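Local coordinates for protein guanine deaminase (Escherichia coli, PDB 6OHB) that catalyses the zinc-dependent hydrolytic deamination of guanine to xanthine and ammonia, a step of purine degradation, at residues D17-I22 and A31-E36; R70-V75 and V390-A395; G134-L139 and Y426-D431; I35-L40 and G51-G56. All blocks are in the same frame, centred on the assembly; numbering follows the deposited sequence.

Interaction 1: residues D17-I22 and A31-E36; sequences DVTRTI and ALRFIE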
loop_
_atom_site.group_PDB
_atom_site.type_symbol
_atom_site.label_atom_id
_atom_site.label_comp_id
_atom_site.label_asym_id
_atom_site.label_seq_id
_atom_site.Cartn_x
_atom_site.Cartn_y
_atom_site.Cartn_z
ATOM N N ASP A 17 6.404 -9.659 22.054
ATOM C CA ASP A 17 7.527 -10.284 21.362
ATOM C C ASP A 17 7.256 -11.778 21.217
ATOM O O ASP A 17 6.299 -12.312 21.779
ATOM C CB ASP A 17 8.867 -10.009 22.078
ATOM C CG ASP A 17 8.947 -10.625 23.485
ATOM O OD1 ASP A 17 7.900 -10.906 24.116
ATOM O OD2 ASP A 17 10.083 -10.820 23.971
ATOM N N VAL A 18 8.083 -12.443 20.411
ATOM C CA VAL A 18 8.029 -13.894 20.251
ATOM C C VAL A 18 9.227 -14.480 20.986
ATOM O O VAL A 18 10.374 -14.124 20.692
ATOM C CB VAL A 18 8.038 -14.304 18.770
ATOM C CG1 VAL A 18 7.947 -15.819 18.638
ATOM C CG2 VAL A 18 6.909 -13.608 18.006
ATOM N N THR A 19 8.972 -15.388 21.933
ATOM C CA THR A 19 10.015 -15.773 22.882
ATOM C C THR A 19 10.964 -16.844 22.362
ATOM O O THR A 19 11.969 -17.119 23.025
ATOM C CB THR A 19 9.393 -16.237 24.203
ATOM O OG1 THR A 19 8.534 -17.365 23.978
ATOM C CG2 THR A 19 8.593 -15.100 24.826
ATOM N N ARG A 20 10.701 -17.436 21.200
ATOM C CA ARG A 20 11.613 -18.433 20.659
ATOM C C ARG A 20 11.311 -18.626 19.182
ATOM O O ARG A 20 10.216 -18.315 18.708
ATOM C CB ARG A 20 11.502 -19.771 21.399
ATOM C CG ARG A 20 10.216 -20.508 21.098
ATOM C CD ARG A 20 10.061 -21.779 21.908
ATOM N NE ARG A 20 8.936 -22.556 21.399
ATOM C CZ ARG A 20 7.677 -22.382 21.789
ATOM N NH1 ARG A 20 7.383 -21.465 22.703
ATOM N NH2 ARG A 20 6.710 -23.125 21.264
ATOM N N THR A 21 12.302 -19.142 18.459
ATOM C CA THR A 21 12.107 -19.477 17.060
ATOM C C THR A 21 11.320 -20.774 16.942
ATOM O O THR A 21 11.433 -21.675 17.774
ATOM C CB THR A 21 13.449 -19.609 16.330
ATOM O OG1 THR A 21 14.250 -20.611 16.967
ATOM C CG2 THR A 21 14.206 -18.288 16.351
ATOM N N ILE A 22 10.499 -20.850 15.902
ATOM C CA ILE A 22 9.688 -22.036 15.642
ATOM C C ILE A 22 10.060 -22.541 14.252
ATOM O O ILE A 22 10.913 -21.942 13.585
ATOM C CB ILE A 22 8.188 -21.709 15.771
ATOM C CG1 ILE A 22 7.878 -20.346 15.143
ATOM C CG2 ILE A 22 7.776 -21.677 17.245
ATOM C CD1 ILE A 22 7.699 -20.361 13.626
ATOM N N ALA A 31 4.353 -19.156 21.328
ATOM C CA ALA A 31 5.561 -18.455 21.735
ATOM C C ALA A 31 5.379 -16.945 21.797
ATOM O O ALA A 31 6.359 -16.222 22.008
ATOM C CB ALA A 31 6.707 -18.797 20.783
ATOM N N LEU A 32 4.161 -16.449 21.607
ATOM C CA LEU A 32 3.922 -15.013 21.568
ATOM C C LEU A 32 3.597 -14.520 22.970
ATOM O O LEU A 32 2.608 -14.949 23.574
ATOM C CB LEU A 32 2.791 -14.662 20.604
ATOM C CG LEU A 32 2.716 -13.153 20.366
ATOM C CD1 LEU A 32 3.357 -12.806 19.044
ATOM C CD2 LEU A 32 1.287 -12.654 20.427
ATOM N N ARG A 33 4.429 -13.625 23.483
ATOM C CA ARG A 33 4.255 -13.035 24.797
ATOM C C ARG A 33 3.776 -11.601 24.631
ATOM O O ARG A 33 4.419 -10.796 23.939
ATOM C CB ARG A 33 5.561 -13.076 25.587
ATOM C CG ARG A 33 5.475 -12.392 26.936
ATOM C CD ARG A 33 6.783 -12.521 27.688
ATOM N NE ARG A 33 7.923 -12.161 26.854
ATOM C CZ ARG A 33 9.189 -12.270 27.239
ATOM N NH1 ARG A 33 9.480 -12.732 28.450
ATOM N NH2 ARG A 33 10.166 -11.921 26.416
ATOM N N PHE A 34 2.650 -11.292 25.268
ATOM C CA PHE A 34 2.103 -9.945 25.349
ATOM C C PHE A 34 1.995 -9.566 26.819
ATOM O O PHE A 34 1.265 -10.213 27.576
ATOM C CB PHE A 34 0.736 -9.871 24.665
ATOM C CG PHE A 34 0.035 -8.554 24.848
ATOM C CD1 PHE A 34 0.537 -7.399 24.270
ATOM C CD2 PHE A 34 -1.126 -8.472 25.599
ATOM C CE1 PHE A 34 -0.108 -6.186 24.437
ATOM C CE2 PHE A 34 -1.776 -7.262 25.773
ATOM C CZ PHE A 34 -1.266 -6.118 25.188
ATOM N N ILE A 35 2.720 -8.526 27.220
ATOM C CA ILE A 35 2.681 -8.008 28.585
ATOM C C ILE A 35 2.032 -6.632 28.543
ATOM O O ILE A 35 2.597 -5.692 27.975
ATOM C CB ILE A 35 4.082 -7.925 29.206
ATOM C CG1 ILE A 35 4.795 -9.279 29.130
ATOM C CG2 ILE A 35 3.990 -7.426 30.642
ATOM C CD1 ILE A 35 4.308 -10.300 30.142
ATOM N N GLU A 36 0.859 -6.497 29.160
ATOM C CA GLU A 36 0.112 -5.254 29.019
ATOM C C GLU A 36 0.664 -4.147 29.913
ATOM O O GLU A 36 0.706 -2.983 29.503
ATOM C CB GLU A 36 -1.369 -5.502 29.306
ATOM C CG GLU A 36 -2.251 -4.305 29.018
ATOM C CD GLU A 36 -2.711 -3.626 30.286
ATOM O OE1 GLU A 36 -2.911 -2.394 30.262
ATOM O OE2 GLU A 36 -2.875 -4.330 31.306
#
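Asp17 and Arg33 pair across two antiparallel strand ends, and a flat salt bridge reinforces the backbone pairing. Strand 14-18 pairs with strand 32-35 here and, in parallel, with strand 73-84, in the N-terminal part of the chain, away from the zinc site. In the hydrogen-bonded pair, Asp17 N reaches Arg33 O at 3.0 Å and Arg33 N reaches Asp17 O at 2.9 Å. Their side chains leave on the same face, where Arg33 grips the carboxylate side-on. Arg33 NE donates to Asp17 OD1 at 3.0 Å and Arg33 NH2 to Asp17 OD2 at 2.7 Å, each on a syn lone pair. The carboxylate and guanidinium planes are only 3° apart. The Arg33 chain runs out extended and bends at chi3 (49°), which turns NE and NH2 to the acid. Asp17 OD2 also accepts from Phe380 N, its second donor. Thr19 CG2 lies over one face of the Arg33 guanidinium, 3.6 Å from Arg33 NE. The opposite face of the strand pair is apolar: Val18 CG2 meets Leu32 CD1 at 3.8 Å, and both side chains touch helix 356-363. Past the strand, Thr19 N donates to Ala31 O at 2.7 Å. The Arg20 guanidinium lays a face on Ala31 CB, while its NH2 bonds to Ser30 OG. This is a beta hairpin with a long connecting loop and a cross-strand salt bridge on its hydrogen-bonded pair.

Interaction 2: residues R70-V75 and V390-A395; sequences RGKLIV and VMEPTA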
loop_
_atom_site.group_PDB
_atom_site.type_symbol
_atom_site.label_atom_id
_atom_site.label_comp_id
_atom_site.label_asym_id
_atom_site.label_seq_id
_atom_site.Cartn_x
_atom_site.Cartn_y
_atom_site.Cartn_z
ATOM N N ARG A 70 3.131 4.259 28.362
ATOM C CA ARG A 70 1.831 3.616 28.496
ATOM C C ARG A 70 0.845 4.214 27.506
ATOM O O ARG A 70 0.817 5.426 27.284
ATOM C CB ARG A 70 1.315 3.743 29.931
ATOM C CG ARG A 70 2.002 2.763 30.882
ATOM C CD ARG A 70 1.520 2.916 32.313
ATOM N NE ARG A 70 1.872 4.216 32.877
ATOM C CZ ARG A 70 1.460 4.650 34.062
ATOM N NH1 ARG A 70 0.686 3.884 34.816
ATOM N NH2 ARG A 70 1.826 5.849 34.495
ATOM N N GLY A 71 0.036 3.349 26.903
ATOM C CA GLY A 71 -0.798 3.704 25.782
ATOM C C GLY A 71 -0.188 3.362 24.439
ATOM O O GLY A 71 -0.917 3.280 23.446
ATOM N N LYS A 72 1.116 3.119 24.397
ATOM C CA LYS A 72 1.814 2.695 23.193
ATOM C C LYS A 72 2.077 1.193 23.254
ATOM O O LYS A 72 1.827 0.529 24.264
ATOM C CB LYS A 72 3.136 3.456 23.038
ATOM C CG LYS A 72 3.051 4.957 23.286
ATOM C CD LYS A 72 2.340 5.669 22.146
ATOM C CE LYS A 72 2.734 7.133 22.068
ATOM N NZ LYS A 72 2.224 7.933 23.214
ATOM N N LEU A 73 2.592 0.657 22.153
ATOM C CA LEU A 73 2.977 -0.744 22.074
ATOM C C LEU A 73 4.454 -0.844 21.717
ATOM O O LEU A 73 4.894 -0.273 20.720
ATOM C CB LEU A 73 2.112 -1.480 21.050
ATOM C CG LEU A 73 1.827 -2.956 21.327
ATOM C CD1 LEU A 73 0.667 -3.104 22.311
ATOM C CD2 LEU A 73 1.518 -3.659 20.014
ATOM N N ILE A 74 5.215 -1.598 22.502
ATOM C CA ILE A 74 6.661 -1.686 22.354
ATOM C C ILE A 74 6.989 -3.048 21.763
ATOM O O ILE A 74 6.602 -4.093 22.313
ATOM C CB ILE A 74 7.383 -1.465 23.692
ATOM C CG1 ILE A 74 6.921 -0.153 24.324
ATOM C CG2 ILE A 74 8.892 -1.470 23.496
ATOM C CD1 ILE A 74 7.611 0.157 25.654
ATOM N N VAL A 75 7.702 -3.025 20.640
ATOM C CA VAL A 75 8.039 -4.228 19.885
ATOM C C VAL A 75 9.543 -4.242 19.659
ATOM O O VAL A 75 10.206 -3.196 19.737
ATOM C CB VAL A 75 7.277 -4.282 18.540
ATOM C CG1 VAL A 75 5.791 -4.202 18.783
ATOM C CG2 VAL A 75 7.723 -3.143 17.628
ATOM N N VAL A 390 8.963 1.910 19.998
ATOM C CA VAL A 390 7.690 2.282 20.600
ATOM C C VAL A 390 6.767 2.724 19.470
ATOM O O VAL A 390 7.066 3.700 18.766
ATOM C CB VAL A 390 7.871 3.396 21.639
ATOM C CG1 VAL A 390 6.566 3.663 22.361
ATOM C CG2 VAL A 390 8.984 3.027 22.621
ATOM N N MET A 391 5.634 2.026 19.335
ATOM C CA MET A 391 4.659 2.160 18.268
ATOM C C MET A 391 3.388 2.800 18.798
ATOM O O MET A 391 2.965 2.531 19.930
ATOM C CB MET A 391 4.261 0.794 17.690
ATOM C CG MET A 391 5.387 -0.127 17.304
ATOM S SD MET A 391 5.831 0.075 15.584
ATOM C CE MET A 391 4.256 -0.270 14.803
ATOM N N GLU A 392 2.770 3.631 17.962
ATOM C CA GLU A 392 1.485 4.242 18.274
ATOM C C GLU A 392 0.467 3.596 17.348
ATOM O O GLU A 392 0.290 4.037 16.208
ATOM C CB GLU A 392 1.533 5.758 18.073
ATOM C CG GLU A 392 0.385 6.512 18.737
ATOM C CD GLU A 392 0.449 8.003 18.481
ATOM O OE1 GLU A 392 1.503 8.474 18.003
ATOM O OE2 GLU A 392 -0.556 8.700 18.749
ATOM N N PRO A 393 -0.224 2.540 17.780
ATOM C CA PRO A 393 -1.171 1.864 16.880
ATOM C C PRO A 393 -2.435 2.664 16.609
ATOM O O PRO A 393 -3.209 2.276 15.728
ATOM C CB PRO A 393 -1.490 0.563 17.627
ATOM C CG PRO A 393 -1.269 0.895 19.057
ATOM C CD PRO A 393 -0.155 1.896 19.104
ATOM N N THR A 394 -2.673 3.741 17.350
ATOM C CA THR A 394 -3.833 4.611 17.195
ATOM C C THR A 394 -3.435 5.953 16.584
ATOM O O THR A 394 -4.023 6.992 16.893
ATOM C CB THR A 394 -4.533 4.816 18.537
ATOM O OG1 THR A 394 -3.590 5.296 19.500
ATOM C CG2 THR A 394 -5.142 3.504 19.038
ATOM N N ALA A 395 -2.436 5.948 15.699
ATOM C CA ALA A 395 -1.792 7.199 15.308
ATOM C C ALA A 395 -2.647 8.068 14.389
ATOM O O ALA A 395 -2.384 9.269 14.284
ATOM C CB ALA A 395 -0.456 6.893 14.624
#
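Lys72 lies against Val390, Met391 and Glu392 where strands 73-84 and 388-391 pair antiparallel. Its side chain can be followed outward. Lys72 CB sits 3.2 Å from Met391 O and 3.5 Å from Val390 CG1. CG stays near the same Val390 methyl. Lys72 CD moves on to Glu392 CG at 4.0 Å, and CE keeps beside that carbon. The chain is bent at chi2 (-73°) and again at chi4, and its CD and CE run alongside Glu392, pointing the same way. Lys72 NZ ends 5.3 Å from Glu392 OE1, too far for a salt bridge, though the opposite charges probably attract. Each has a partner outside the two segments: Lys72 makes a cation-pi contact with Tyr426, and Glu392 OE1 a salt bridge with Arg438.

Within the two segments the backbone bonds run between Leu73 and Met391. Leu73 N donates to Met391 O at 2.9 Å in a nearly straight bond (173°), and Met391 N donates back to Leu73 O at 2.8 Å. Val75 continues the pairing with Val389. Ile74 and Val390 form a non-hydrogen-bonded pair. Their side chains lie side by side on one face, with Ile74 CG1 4.2 Å from Val390 CG2. Met391, on the face of Leu73, meets Val75 at about a right angle: Val75 CG2 is 3.8 Å from Met391 CG. Strand 14-18 flanks strand 73-84, and Leu73, Ile74 and Val75 all touch it.

The chemistry is therefore divided. Two backbone bonds and buried aliphatic groups join these segments, while the aliphatic part of Lys72 lines their margin and carries its charge towards Tyr426.

Interaction 3: residues G134-L139 and Y426-D431; sequences GTTTAL and YRTYVD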
loop_
_atom_site.group_PDB
_atom_site.type_symbol
_atom_site.label_atom_id
_atom_site.label_comp_id
_atom_site.label_asym_id
_atom_site.label_seq_id
_atom_site.Cartn_x
_atom_site.Cartn_y
_atom_site.Cartn_z
ATOM N N GLY A 134 11.319 2.288 12.204
ATOM C CA GLY A 134 11.446 1.208 13.157
ATOM C C GLY A 134 12.340 0.066 12.736
ATOM O O GLY A 134 12.332 -0.976 13.399
ATOM N N THR A 135 13.082 0.212 11.640
ATOM C CA THR A 135 14.064 -0.785 11.232
ATOM C C THR A 135 15.363 -0.539 11.989
ATOM O O THR A 135 15.994 0.510 11.824
ATOM C CB THR A 135 14.297 -0.703 9.722
ATOM O OG1 THR A 135 13.096 -1.066 9.034
ATOM C CG2 THR A 135 15.425 -1.624 9.296
ATOM N N THR A 136 15.779 -1.500 12.817
ATOM C CA THR A 136 17.006 -1.308 13.575
ATOM C C THR A 136 18.144 -2.177 13.079
ATOM O O THR A 136 19.301 -1.898 13.404
ATOM C CB THR A 136 16.786 -1.592 15.071
ATOM O OG1 THR A 136 16.281 -2.920 15.251
ATOM C CG2 THR A 136 15.810 -0.594 15.683
ATOM N N THR A 137 17.846 -3.188 12.270
ATOM C CA THR A 137 18.863 -4.035 11.672
ATOM C C THR A 137 18.491 -4.273 10.223
ATOM O O THR A 137 17.342 -4.613 9.922
ATOM C CB THR A 137 18.978 -5.362 12.420
ATOM O OG1 THR A 137 19.728 -5.158 13.623
ATOM C CG2 THR A 137 19.654 -6.422 11.555
ATOM N N ALA A 138 19.458 -4.088 9.329
ATOM C CA ALA A 138 19.221 -4.285 7.912
ATOM C C ALA A 138 20.411 -4.993 7.285
ATOM O O ALA A 138 21.556 -4.816 7.705
ATOM C CB ALA A 138 18.961 -2.954 7.187
ATOM N N LEU A 139 20.115 -5.807 6.279
ATOM C CA LEU A 139 21.120 -6.371 5.390
ATOM C C LEU A 139 21.073 -5.525 4.122
ATOM O O LEU A 139 20.060 -5.515 3.415
ATOM C CB LEU A 139 20.832 -7.845 5.119
ATOM C CG LEU A 139 21.567 -8.520 3.963
ATOM C CD1 LEU A 139 23.077 -8.429 4.144
ATOM C CD2 LEU A 139 21.115 -9.969 3.831
ATOM N N TYR A 426 6.719 5.882 17.039
ATOM C CA TYR A 426 6.780 6.974 18.007
ATOM C C TYR A 426 8.194 7.177 18.542
ATOM O O TYR A 426 8.659 8.319 18.662
ATOM C CB TYR A 426 5.799 6.692 19.155
ATOM C CG TYR A 426 5.665 7.776 20.207
ATOM C CD1 TYR A 426 5.044 8.993 19.918
ATOM C CD2 TYR A 426 6.125 7.567 21.505
ATOM C CE1 TYR A 426 4.907 9.983 20.891
ATOM C CE2 TYR A 426 5.991 8.548 22.489
ATOM C CZ TYR A 426 5.385 9.751 22.177
ATOM O OH TYR A 426 5.256 10.721 23.150
ATOM N N ARG A 427 8.887 6.086 18.867
ATOM C CA ARG A 427 10.268 6.186 19.322
ATOM C C ARG A 427 11.044 4.992 18.782
ATOM O O ARG A 427 10.490 3.902 18.618
ATOM C CB ARG A 427 10.380 6.214 20.866
ATOM C CG ARG A 427 9.712 7.393 21.599
ATOM C CD ARG A 427 10.546 8.667 21.543
ATOM N NE ARG A 427 9.948 9.764 22.308
ATOM C CZ ARG A 427 8.987 10.572 21.857
ATOM N NH1 ARG A 427 8.488 10.422 20.630
ATOM N NH2 ARG A 427 8.523 11.541 22.637
ATOM N N THR A 428 12.332 5.199 18.514
ATOM C CA THR A 428 13.221 4.106 18.139
ATOM C C THR A 428 14.466 4.147 19.015
ATOM O O THR A 428 15.161 5.176 19.076
ATOM C CB THR A 428 13.607 4.158 16.651
ATOM O OG1 THR A 428 12.422 4.084 15.849
ATOM C CG2 THR A 428 14.516 2.985 16.289
ATOM N N TYR A 429 14.750 3.010 19.660
ATOM C CA TYR A 429 15.915 2.804 20.506
ATOM C C TYR A 429 16.870 1.840 19.811
ATOM O O TYR A 429 16.460 0.753 19.378
ATOM C CB TYR A 429 15.515 2.225 21.870
ATOM C CG TYR A 429 14.904 3.208 22.849
ATOM C CD1 TYR A 429 13.590 3.651 22.700
ATOM C CD2 TYR A 429 15.636 3.681 23.938
ATOM C CE1 TYR A 429 13.023 4.550 23.604
ATOM C CE2 TYR A 429 15.079 4.580 24.844
ATOM C CZ TYR A 429 13.774 5.008 24.674
ATOM O OH TYR A 429 13.222 5.896 25.575
ATOM N N VAL A 430 18.140 2.227 19.730
ATOM C CA VAL A 430 19.193 1.375 19.190
ATOM C C VAL A 430 20.322 1.313 20.212
ATOM O O VAL A 430 20.750 2.352 20.731
ATOM C CB VAL A 430 19.706 1.894 17.833
ATOM C CG1 VAL A 430 21.048 1.277 17.490
ATOM C CG2 VAL A 430 18.684 1.601 16.737
ATOM N N ASP A 431 20.796 0.098 20.500
ATOM C CA ASP A 431 21.852 -0.117 21.495
ATOM C C ASP A 431 21.450 0.467 22.854
ATOM O O ASP A 431 22.252 1.094 23.548
ATOM C CB ASP A 431 23.189 0.456 21.011
ATOM C CG ASP A 431 24.359 0.034 21.886
ATOM O OD1 ASP A 431 24.475 -1.175 22.185
ATOM O OD2 ASP A 431 25.162 0.913 22.270
#
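Thr428 and Val430 meet Thr136 through methyl groups, with no hydrogen bond between the segments. Residues 426-431 begin at a classic beta bulge, where Tyr426 and Arg427 both face Val390. Here the Arg427 guanidinium lies over a face of the Tyr426 ring, with NH1 above its centre. Arg427 NH1 also donates to Tyr426 O at 2.9 Å, from above the carbonyl plane.

Thr428 comes next and points at the other segment. Thr428 CG2 is 3.9 Å from Thr136 CG2. Thr428 OG1 stands 4.1 Å from Gly134 CA and is hydrogen-bonded to Leu131 O. The Tyr429 side chain leaves on the side away from residues 134-139; its ring stacks with Phe388, and its OH bonds to Tyr69 OH. Tyr429 O still lies 4.0 Å from Thr136 CG2. Val430 closes the contact, with Val430 CG2 3.8 Å from Thr136 CG2.

The axes of segments 135-139 and 426-430 approach to 8.2 Å, too far for backbone pairing, with N-to-C directions 41° apart. Gly134 ends helix 116-132 in a Schellman motif and leads into strand 135-141, which pairs with strand 73-84. Val430 also packs on Leu131 of that helix and on strand 433-437.

Interaction 4: residues I35-L40 and G51-G56; sequences IEDGLL and GEWENG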
loop_
_atom_site.group_PDB
_atom_site.type_symbol
_atom_site.label_atom_id
_atom_site.label_comp_id
_atom_site.label_asym_id
_atom_site.label_seq_id
_atom_site.Cartn_x
_atom_site.Cartn_y
_atom_site.Cartn_z
ATOM N N ILE A 35 2.720 -8.526 27.220
ATOM C CA ILE A 35 2.681 -8.008 28.585
ATOM C C ILE A 35 2.032 -6.632 28.543
ATOM O O ILE A 35 2.597 -5.692 27.975
ATOM C CB ILE A 35 4.082 -7.925 29.206
ATOM C CG1 ILE A 35 4.795 -9.279 29.130
ATOM C CG2 ILE A 35 3.990 -7.426 30.642
ATOM C CD1 ILE A 35 4.308 -10.300 30.142
ATOM N N GLU A 36 0.859 -6.497 29.160
ATOM C CA GLU A 36 0.112 -5.254 29.019
ATOM C C GLU A 36 0.664 -4.147 29.913
ATOM O O GLU A 36 0.706 -2.983 29.503
ATOM C CB GLU A 36 -1.369 -5.502 29.306
ATOM C CG GLU A 36 -2.251 -4.305 29.018
ATOM C CD GLU A 36 -2.711 -3.626 30.286
ATOM O OE1 GLU A 36 -2.911 -2.394 30.262
ATOM O OE2 GLU A 36 -2.875 -4.330 31.306
ATOM N N ASP A 37 1.101 -4.481 31.126
ATOM C CA ASP A 37 1.711 -3.513 32.039
ATOM C C ASP A 37 3.107 -4.030 32.376
ATOM O O ASP A 37 3.323 -4.693 33.396
ATOM C CB ASP A 37 0.850 -3.312 33.283
ATOM C CG ASP A 37 1.339 -2.165 34.156
ATOM O OD1 ASP A 37 2.092 -1.310 33.653
ATOM O OD2 ASP A 37 0.972 -2.129 35.354
ATOM N N GLY A 38 4.058 -3.727 31.499
ATOM C CA GLY A 38 5.391 -4.282 31.576
ATOM C C GLY A 38 6.515 -3.289 31.786
ATOM O O GLY A 38 6.356 -2.075 31.599
ATOM N N LEU A 39 7.675 -3.831 32.152
ATOM C CA LEU A 39 8.872 -3.074 32.475
ATOM C C LEU A 39 10.065 -3.710 31.781
ATOM O O LEU A 39 10.255 -4.932 31.845
ATOM C CB LEU A 39 9.116 -3.037 33.983
ATOM C CG LEU A 39 10.502 -2.544 34.398
ATOM C CD1 LEU A 39 10.666 -1.084 34.006
ATOM C CD2 LEU A 39 10.719 -2.740 35.893
ATOM N N LEU A 40 10.862 -2.861 31.132
ATOM C CA LEU A 40 12.085 -3.238 30.440
ATOM C C LEU A 40 13.223 -2.441 31.055
ATOM O O LEU A 40 13.228 -1.207 30.986
ATOM C CB LEU A 40 11.978 -2.953 28.940
ATOM C CG LEU A 40 13.294 -3.054 28.164
ATOM C CD1 LEU A 40 13.749 -4.503 28.078
ATOM C CD2 LEU A 40 13.161 -2.439 26.775
ATOM N N GLY A 51 9.793 -7.913 32.224
ATOM C CA GLY A 51 8.654 -8.649 32.745
ATOM C C GLY A 51 7.538 -7.734 33.203
ATOM O O GLY A 51 7.403 -6.610 32.723
ATOM N N GLU A 52 6.720 -8.257 34.113
ATOM C CA GLU A 52 5.594 -7.497 34.645
ATOM C C GLU A 52 6.080 -6.336 35.504
ATOM O O GLU A 52 7.043 -6.463 36.271
ATOM C CB GLU A 52 4.677 -8.404 35.471
ATOM C CG GLU A 52 3.980 -9.495 34.674
ATOM C CD GLU A 52 2.651 -9.042 34.104
ATOM O OE1 GLU A 52 2.250 -7.884 34.365
ATOM O OE2 GLU A 52 1.999 -9.848 33.404
ATOM N N TRP A 53 5.393 -5.199 35.372
ATOM C CA TRP A 53 5.753 -3.989 36.105
ATOM C C TRP A 53 5.839 -4.241 37.609
ATOM O O TRP A 53 6.808 -3.843 38.267
ATOM C CB TRP A 53 4.735 -2.885 35.789
ATOM C CG TRP A 53 4.860 -1.653 36.640
ATOM C CD1 TRP A 53 3.983 -1.228 37.592
ATOM C CD2 TRP A 53 5.916 -0.678 36.604
ATOM N NE1 TRP A 53 4.425 -0.057 38.156
ATOM C CE2 TRP A 53 5.609 0.303 37.569
ATOM C CE3 TRP A 53 7.089 -0.539 35.853
ATOM C CZ2 TRP A 53 6.433 1.403 37.806
ATOM C CZ3 TRP A 53 7.908 0.559 36.089
ATOM C CH2 TRP A 53 7.575 1.514 37.059
ATOM N N GLU A 54 4.827 -4.898 38.178
ATOM C CA GLU A 54 4.844 -5.107 39.621
ATOM C C GLU A 54 5.921 -6.100 40.044
ATOM O O GLU A 54 6.356 -6.058 41.200
ATOM C CB GLU A 54 3.471 -5.570 40.115
ATOM C CG GLU A 54 2.321 -4.584 39.844
ATOM C CD GLU A 54 2.368 -3.319 40.700
ATOM O OE1 GLU A 54 3.289 -3.173 41.530
ATOM O OE2 GLU A 54 1.469 -2.464 40.550
ATOM N N ASN A 55 6.378 -6.967 39.132
ATOM C CA ASN A 55 7.446 -7.916 39.439
ATOM C C ASN A 55 8.843 -7.316 39.340
ATOM O O ASN A 55 9.799 -7.951 39.792
ATOM C CB ASN A 55 7.378 -9.132 38.508
ATOM C CG ASN A 55 6.209 -10.046 38.820
ATOM O OD1 ASN A 55 5.691 -10.049 39.932
ATOM N ND2 ASN A 55 5.795 -10.838 37.833
ATOM N N GLY A 56 9.002 -6.128 38.764
ATOM C CA GLY A 56 10.341 -5.616 38.553
ATOM C C GLY A 56 10.576 -4.192 39.004
ATOM O O GLY A 56 11.723 -3.742 39.048
HETATM O O HOH W 1 0.354 -6.676 32.445
#
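The Trp53 indole receives Leu39 at its edge: Leu39 CB lies near the ring plane, 3.7 Å from Trp53 CE3. The Asp37 carboxylate approaches the same ring obliquely, its plane 30° from the ring plane, with Asp37 OD2 3.9 Å from Trp53 CD1. Arg12 joins the two groups, in a cation-pi contact with Trp53 and a salt bridge from its NE to Asp37 OD1. Trp53 CG is anti to its own N (chi1 171°), which places the indole between Asp37 and Leu39.

The contact lies away from the zinc site, where the chain leaves strand 46-50, at the edge of the sheet it forms with strands 38-43, 8-12 and 67-70. Leu39 and Gly51 exchange two backbone bonds as an antiparallel hydrogen-bonded pair. Trp53 N then donates to Asp37 O at 2.9 Å as the chain enters the short, weakly bonded helix 53-56. Leu39 CD2 packs on that turn, 3.4 Å from Gly56 C.

Glu52 bends at chi2 (-89°) and crosses the Ile35 side chain obliquely, with Glu52 OE2 4.0 Å from Ile35 CD1.

The contact thus mixes a small apolar patch with acids. Arg12 probably offsets the negative charge near Trp53, while a water bridges Glu52 OE1 and Asp37 N.

How the interactions relate
Interactions 1 and 4 come first along the chain and share Ile35 and Glu36, where it turns a corner between strands 32-35 and 38-43. Interactions 2 and 3 follow, and their segments alternate. Interactions 1 and 2 lie about 17 Å apart between centres and touch through Phe34 and Leu73; strands 14-18 and 73-84 are neighbours. Interactions 2 and 3 are about 15 Å apart between centres, joined by probable backbone hydrogen bonds between Val390 and residues 426-427. Interaction 4 is the outermost. Interactions 1 and 4 build the N-terminal beta part; interactions 2 and 3 bring the C-terminal strands 388-391 and 425-430 against strands 73-84 and 135-141, away from the zinc site.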